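Local coordinates for protein aldehyde dehydrogenase (PDB 4H7N) that probably oxidises aldehydes to carboxylic acids with NAD+ as the electron acceptor, at residues A[319-333]-A[346-360]. Residues are numbered along the deposited sequence; the frame is centred on the assembly and turned at random.
Sequences DHILDAVEKGAVIHC and CRPTVMTNVNHSMKV
Asp323 joins the helix to the backbone at Met358 and Lys359. Its OD2 accepts the backbone N of Lys359 at 2.9 Å, on the syn side but 33° out of the carboxylate plane. Water 1 also donates to OD2. Asp323 OD1 uses its syn lone pair for a salt bridge to Lys327 NZ. That ammonium also donates to Ser357 O at 2.9 Å. With an alanine in place of Asp323, Lys359 N would probably lose its carboxylate acceptor and Lys327 NZ its countercharge. Lys359 lays its CB over one face of the His320 ring, 3.8 Å from the centroid, a CH-pi contact.

Gly328 ends the helix in a Schellman motif. Met358 CE reaches this turn and packs against Ala329 CB (4.1 Å). Met351, a selenomethionine like Met358, bends at chi3 (-31°) and brings CE to Ala324 CB at 3.7 Å. His332 NE2 and Thr352 OG1 share a nearly straight hydrogen bond of 2.8 Å.

Strands 330-333 and 349-352 run antiparallel. The first is an edge strand within this chain; the second pairs in parallel with strand 369-375. Helix 279-292 covers the face of Val350 and Thr352, and helix 311-326 the Met351 face.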
loop_
_atom_site.group_PDB
_atom_site.type_symbol
_atom_site.label_atom_id
_atom_site.label_comp_id
_atom_site.label_asym_id
_atom_site.label_seq_id
_atom_site.Cartn_x
_atom_site.Cartn_y
_atom_site.Cartn_z
ATOM N N ASP A 319 11.048 -25.915 -22.783
ATOM C CA ASP A 319 12.176 -26.116 -21.894
ATOM C C ASP A 319 11.782 -26.842 -20.600
ATOM O O ASP A 319 12.503 -27.717 -20.145
ATOM C CB ASP A 319 12.801 -24.766 -21.616
ATOM C CG ASP A 319 13.916 -24.842 -20.636
ATOM O OD1 ASP A 319 14.899 -25.496 -20.995
ATOM O OD2 ASP A 319 13.816 -24.257 -19.523
ATOM N N HIS A 320 10.601 -26.538 -20.059
ATOM C CA HIS A 320 10.116 -27.195 -18.837
ATOM C C HIS A 320 9.847 -28.663 -19.076
ATOM O O HIS A 320 10.148 -29.507 -18.227
ATOM C CB HIS A 320 8.864 -26.469 -18.266
ATOM C CG HIS A 320 9.196 -25.176 -17.587
ATOM N ND1 HIS A 320 8.394 -24.599 -16.621
ATOM C CD2 HIS A 320 10.289 -24.380 -17.701
ATOM C CE1 HIS A 320 8.981 -23.501 -16.177
ATOM N NE2 HIS A 320 10.125 -23.342 -16.821
ATOM N N ILE A 321 9.263 -28.971 -20.235
ATOM C CA ILE A 321 8.968 -30.358 -20.596
ATOM C C ILE A 321 10.280 -31.134 -20.785
ATOM O O ILE A 321 10.474 -32.209 -20.210
ATOM C CB ILE A 321 8.102 -30.454 -21.890
ATOM C CG1 ILE A 321 6.746 -29.849 -21.687
ATOM C CG2 ILE A 321 7.892 -31.901 -22.317
ATOM C CD1 ILE A 321 5.978 -29.674 -22.968
ATOM N N LEU A 322 11.204 -30.575 -21.549
ATOM C CA LEU A 322 12.526 -31.226 -21.704
ATOM C C LEU A 322 13.316 -31.392 -20.409
ATOM O O LEU A 322 13.867 -32.474 -20.138
ATOM C CB LEU A 322 13.384 -30.472 -22.712
ATOM C CG LEU A 322 12.869 -30.499 -24.154
ATOM C CD1 LEU A 322 13.706 -29.549 -25.007
ATOM C CD2 LEU A 322 12.869 -31.886 -24.781
ATOM N N ASP A 323 13.377 -30.341 -19.595
ATOM C CA ASP A 323 14.073 -30.441 -18.282
ATOM C C ASP A 323 13.435 -31.576 -17.453
ATOM O O ASP A 323 14.135 -32.384 -16.830
ATOM C CB ASP A 323 13.985 -29.096 -17.539
ATOM C CG ASP A 323 14.398 -29.197 -16.080
ATOM O OD1 ASP A 323 15.619 -29.222 -15.795
ATOM O OD2 ASP A 323 13.514 -29.231 -15.196
ATOM N N ALA A 324 12.094 -31.628 -17.450
ATOM C CA ALA A 324 11.355 -32.673 -16.723
ATOM C C ALA A 324 11.708 -34.088 -17.192
ATOM O O ALA A 324 12.030 -34.968 -16.377
ATOM C CB ALA A 324 9.848 -32.451 -16.829
ATOM N N VAL A 325 11.655 -34.286 -18.504
ATOM C CA VAL A 325 11.989 -35.569 -19.098
ATOM C C VAL A 325 13.448 -35.952 -18.810
ATOM O O VAL A 325 13.716 -37.055 -18.339
ATOM C CB VAL A 325 11.647 -35.608 -20.603
ATOM C CG1 VAL A 325 12.281 -36.832 -21.281
ATOM C CG2 VAL A 325 10.125 -35.625 -20.793
ATOM N N GLU A 326 14.384 -35.036 -19.030
ATOM C CA GLU A 326 15.765 -35.288 -18.634
ATOM C C GLU A 326 15.876 -35.778 -17.177
ATOM O O GLU A 326 16.739 -36.562 -16.869
ATOM C CB GLU A 326 16.617 -34.026 -18.855
ATOM C CG GLU A 326 17.979 -33.995 -18.152
ATOM C CD GLU A 326 19.008 -34.913 -18.784
ATOM O OE1 GLU A 326 18.645 -35.659 -19.732
ATOM O OE2 GLU A 326 20.189 -34.897 -18.336
ATOM N N LYS A 327 15.010 -35.300 -16.282
ATOM C CA LYS A 327 15.131 -35.620 -14.865
ATOM C C LYS A 327 14.252 -36.793 -14.438
ATOM O O LYS A 327 14.121 -37.064 -13.243
ATOM C CB LYS A 327 14.831 -34.359 -14.040
ATOM C CG LYS A 327 15.979 -33.370 -14.118
ATOM C CD LYS A 327 15.673 -32.057 -13.441
ATOM C CE LYS A 327 16.938 -31.194 -13.439
ATOM N NZ LYS A 327 16.506 -29.794 -13.144
ATOM N N GLY A 328 13.627 -37.461 -15.405
ATOM C CA GLY A 328 12.942 -38.713 -15.145
ATOM C C GLY A 328 11.441 -38.664 -15.343
ATOM O O GLY A 328 10.797 -39.681 -15.181
ATOM N N ALA A 329 10.859 -37.512 -15.680
ATOM C CA ALA A 329 9.376 -37.428 -15.748
ATOM C C ALA A 329 8.832 -38.406 -16.801
ATOM O O ALA A 329 9.531 -38.742 -17.749
ATOM C CB ALA A 329 8.926 -36.014 -16.050
ATOM N N VAL A 330 7.611 -38.894 -16.573
ATOM C CA VAL A 330 6.876 -39.757 -17.498
ATOM C C VAL A 330 5.719 -38.950 -18.071
ATOM O O VAL A 330 4.928 -38.425 -17.318
ATOM C CB VAL A 330 6.294 -40.982 -16.746
ATOM C CG1 VAL A 330 5.376 -41.807 -17.644
ATOM C CG2 VAL A 330 7.435 -41.864 -16.202
ATOM N N ILE A 331 5.630 -38.841 -19.389
ATOM C CA ILE A 331 4.570 -38.101 -20.054
ATOM C C ILE A 331 3.489 -39.092 -20.412
ATOM O O ILE A 331 3.754 -40.020 -21.160
ATOM C CB ILE A 331 5.049 -37.490 -21.393
ATOM C CG1 ILE A 331 6.324 -36.639 -21.202
ATOM C CG2 ILE A 331 3.923 -36.743 -22.104
ATOM C CD1 ILE A 331 6.129 -35.277 -20.685
ATOM N N HIS A 332 2.278 -38.895 -19.908
ATOM C CA HIS A 332 1.184 -39.794 -20.245
ATOM C C HIS A 332 0.369 -39.346 -21.446
ATOM O O HIS A 332 -0.240 -40.169 -22.107
ATOM C CB HIS A 332 0.287 -39.985 -19.042
ATOM C CG HIS A 332 1.000 -40.566 -17.872
ATOM N ND1 HIS A 332 1.039 -41.918 -17.625
ATOM C CD2 HIS A 332 1.753 -39.992 -16.911
ATOM C CE1 HIS A 332 1.758 -42.156 -16.543
ATOM N NE2 HIS A 332 2.211 -41.003 -16.098
ATOM N N CYS A 333 0.344 -38.053 -21.722
ATOM C CA CYS A 333 -0.425 -37.512 -22.833
ATOM C C CYS A 333 0.133 -36.133 -23.118
ATOM O O CYS A 333 0.748 -35.476 -22.250
ATOM C CB CYS A 333 -1.946 -37.456 -22.528
ATOM S SG CYS A 333 -2.498 -36.344 -21.175
ATOM N N CYS A 346 0.491 -26.577 -27.672
ATOM C CA CYS A 346 0.767 -27.668 -26.732
ATOM C C CYS A 346 -0.564 -28.201 -26.244
ATOM O O CYS A 346 -1.449 -27.435 -25.816
ATOM C CB CYS A 346 1.572 -27.189 -25.523
ATOM S SG CYS A 346 2.190 -28.572 -24.484
ATOM N N ARG A 347 -0.682 -29.507 -26.250
ATOM C CA ARG A 347 -1.877 -30.133 -25.722
ATOM C C ARG A 347 -1.778 -30.300 -24.214
ATOM O O ARG A 347 -0.685 -30.325 -23.648
ATOM C CB ARG A 347 -2.116 -31.509 -26.347
ATOM C CG ARG A 347 -2.493 -31.480 -27.806
ATOM C CD ARG A 347 -2.650 -32.894 -28.351
ATOM N NE ARG A 347 -3.482 -32.829 -29.547
ATOM C CZ ARG A 347 -3.041 -32.603 -30.779
ATOM N NH1 ARG A 347 -1.738 -32.450 -31.030
ATOM N NH2 ARG A 347 -3.918 -32.538 -31.773
ATOM N N PRO A 348 -2.931 -30.429 -23.562
ATOM C CA PRO A 348 -2.978 -30.810 -22.145
ATOM C C PRO A 348 -2.048 -31.985 -21.859
ATOM O O PRO A 348 -2.069 -32.981 -22.558
ATOM C CB PRO A 348 -4.445 -31.204 -21.952
ATOM C CG PRO A 348 -5.178 -30.340 -22.925
ATOM C CD PRO A 348 -4.287 -30.328 -24.142
ATOM N N THR A 349 -1.175 -31.808 -20.890
ATOM C CA THR A 349 -0.084 -32.718 -20.646
ATOM C C THR A 349 -0.105 -33.169 -19.207
ATOM O O THR A 349 0.003 -32.333 -18.309
ATOM C CB THR A 349 1.225 -32.001 -20.945
ATOM O OG1 THR A 349 1.232 -31.598 -22.320
ATOM C CG2 THR A 349 2.419 -32.843 -20.665
ATOM N N VAL A 350 -0.283 -34.482 -18.979
ATOM C CA VAL A 350 -0.178 -35.077 -17.629
ATOM C C VAL A 350 1.170 -35.778 -17.514
ATOM O O VAL A 350 1.494 -36.621 -18.355
ATOM C CB VAL A 350 -1.303 -36.088 -17.352
ATOM C CG1 VAL A 350 -1.163 -36.710 -15.966
ATOM C CG2 VAL A 350 -2.656 -35.415 -17.512
HETATM N N MSE A 351 1.920 -35.453 -16.462
HETATM C CA MSE A 351 3.190 -36.095 -16.181
HETATM C C MSE A 351 3.257 -36.592 -14.764
HETATM O O MSE A 351 2.748 -35.961 -13.834
HETATM C CB MSE A 351 4.347 -35.128 -16.281
HETATM C CG MSE A 351 4.259 -34.068 -17.343
HETATM SE SE MSE A 351 5.939 -32.964 -17.326
HETATM C CE MSE A 351 6.440 -33.042 -15.511
ATOM N N THR A 352 3.953 -37.699 -14.575
ATOM C CA THR A 352 4.191 -38.266 -13.238
ATOM C C THR A 352 5.700 -38.573 -13.107
ATOM O O THR A 352 6.496 -38.280 -14.017
ATOM C CB THR A 352 3.327 -39.532 -12.953
ATOM O OG1 THR A 352 3.708 -40.597 -13.822
ATOM C CG2 THR A 352 1.793 -39.264 -13.123
ATOM N N ASN A 353 6.067 -39.172 -11.984
ATOM C CA ASN A 353 7.460 -39.301 -11.577
ATOM C C ASN A 353 8.149 -37.940 -11.587
ATOM O O ASN A 353 9.190 -37.774 -12.182
ATOM C CB ASN A 353 8.173 -40.250 -12.509
ATOM C CG ASN A 353 9.331 -40.953 -11.835
ATOM O OD1 ASN A 353 9.172 -41.533 -10.765
ATOM N ND2 ASN A 353 10.507 -40.908 -12.461
ATOM N N VAL A 354 7.502 -36.950 -10.972
ATOM C CA VAL A 354 7.989 -35.550 -10.981
ATOM C C VAL A 354 8.390 -35.161 -9.569
ATOM O O VAL A 354 8.029 -35.851 -8.595
ATOM C CB VAL A 354 6.944 -34.566 -11.515
ATOM C CG1 VAL A 354 6.643 -34.841 -12.975
ATOM C CG2 VAL A 354 5.640 -34.639 -10.713
ATOM N N ASN A 355 9.194 -34.118 -9.466
ATOM C CA ASN A 355 9.649 -33.646 -8.164
ATOM C C ASN A 355 10.139 -32.205 -8.249
ATOM O O ASN A 355 10.165 -31.596 -9.330
ATOM C CB ASN A 355 10.697 -34.581 -7.564
ATOM C CG ASN A 355 11.978 -34.616 -8.364
ATOM O OD1 ASN A 355 12.609 -33.605 -8.604
ATOM N ND2 ASN A 355 12.365 -35.797 -8.787
ATOM N N HIS A 356 10.505 -31.652 -7.105
ATOM C CA HIS A 356 10.823 -30.244 -7.033
ATOM C C HIS A 356 12.268 -29.955 -7.485
ATOM O O HIS A 356 12.701 -28.802 -7.414
ATOM C CB HIS A 356 10.544 -29.720 -5.614
ATOM C CG HIS A 356 9.091 -29.493 -5.316
ATOM N ND1 HIS A 356 8.665 -28.558 -4.401
ATOM C CD2 HIS A 356 7.965 -30.056 -5.821
ATOM C CE1 HIS A 356 7.340 -28.555 -4.346
ATOM N NE2 HIS A 356 6.885 -29.444 -5.210
ATOM N N SER A 357 13.004 -30.948 -8.010
ATOM C CA SER A 357 14.262 -30.613 -8.713
ATOM C C SER A 357 13.977 -30.070 -10.120
ATOM O O SER A 357 14.863 -29.523 -10.758
ATOM C CB SER A 357 15.191 -31.821 -8.840
ATOM O OG SER A 357 14.700 -32.734 -9.811
HETATM N N MSE A 358 12.743 -30.207 -10.606
HETATM C CA MSE A 358 12.420 -29.836 -11.991
HETATM C C MSE A 358 11.816 -28.437 -12.095
HETATM O O MSE A 358 11.022 -27.990 -11.230
HETATM C CB MSE A 358 11.403 -30.848 -12.591
HETATM C CG MSE A 358 11.819 -32.290 -12.514
HETATM SE SE MSE A 358 10.256 -33.455 -12.878
HETATM C CE MSE A 358 11.289 -35.114 -12.870
ATOM N N LYS A 359 12.120 -27.748 -13.195
ATOM C CA LYS A 359 11.580 -26.423 -13.445
ATOM C C LYS A 359 10.090 -26.393 -13.473
ATOM O O LYS A 359 9.467 -25.432 -13.019
ATOM C CB LYS A 359 12.035 -25.925 -14.799
ATOM C CG LYS A 359 13.515 -25.603 -14.869
ATOM C CD LYS A 359 13.839 -25.296 -16.322
ATOM C CE LYS A 359 15.319 -25.330 -16.611
ATOM N NZ LYS A 359 15.841 -23.950 -16.518
ATOM N N VAL A 360 9.503 -27.433 -14.049
ATOM C CA VAL A 360 8.050 -27.472 -14.194
ATOM C C VAL A 360 7.312 -27.459 -12.836
ATOM O O VAL A 360 6.128 -27.172 -12.772
ATOM C CB VAL A 360 7.643 -28.688 -15.072
ATOM C CG1 VAL A 360 7.644 -29.973 -14.262
ATOM C CG2 VAL A 360 6.299 -28.448 -15.729
HETATM O O HOH W 1 10.888 -29.342 -15.606
HETATM O O HOH W 2 14.972 -36.204 -10.772
HETATM O O HOH W 3 11.933 -38.373 -11.189
#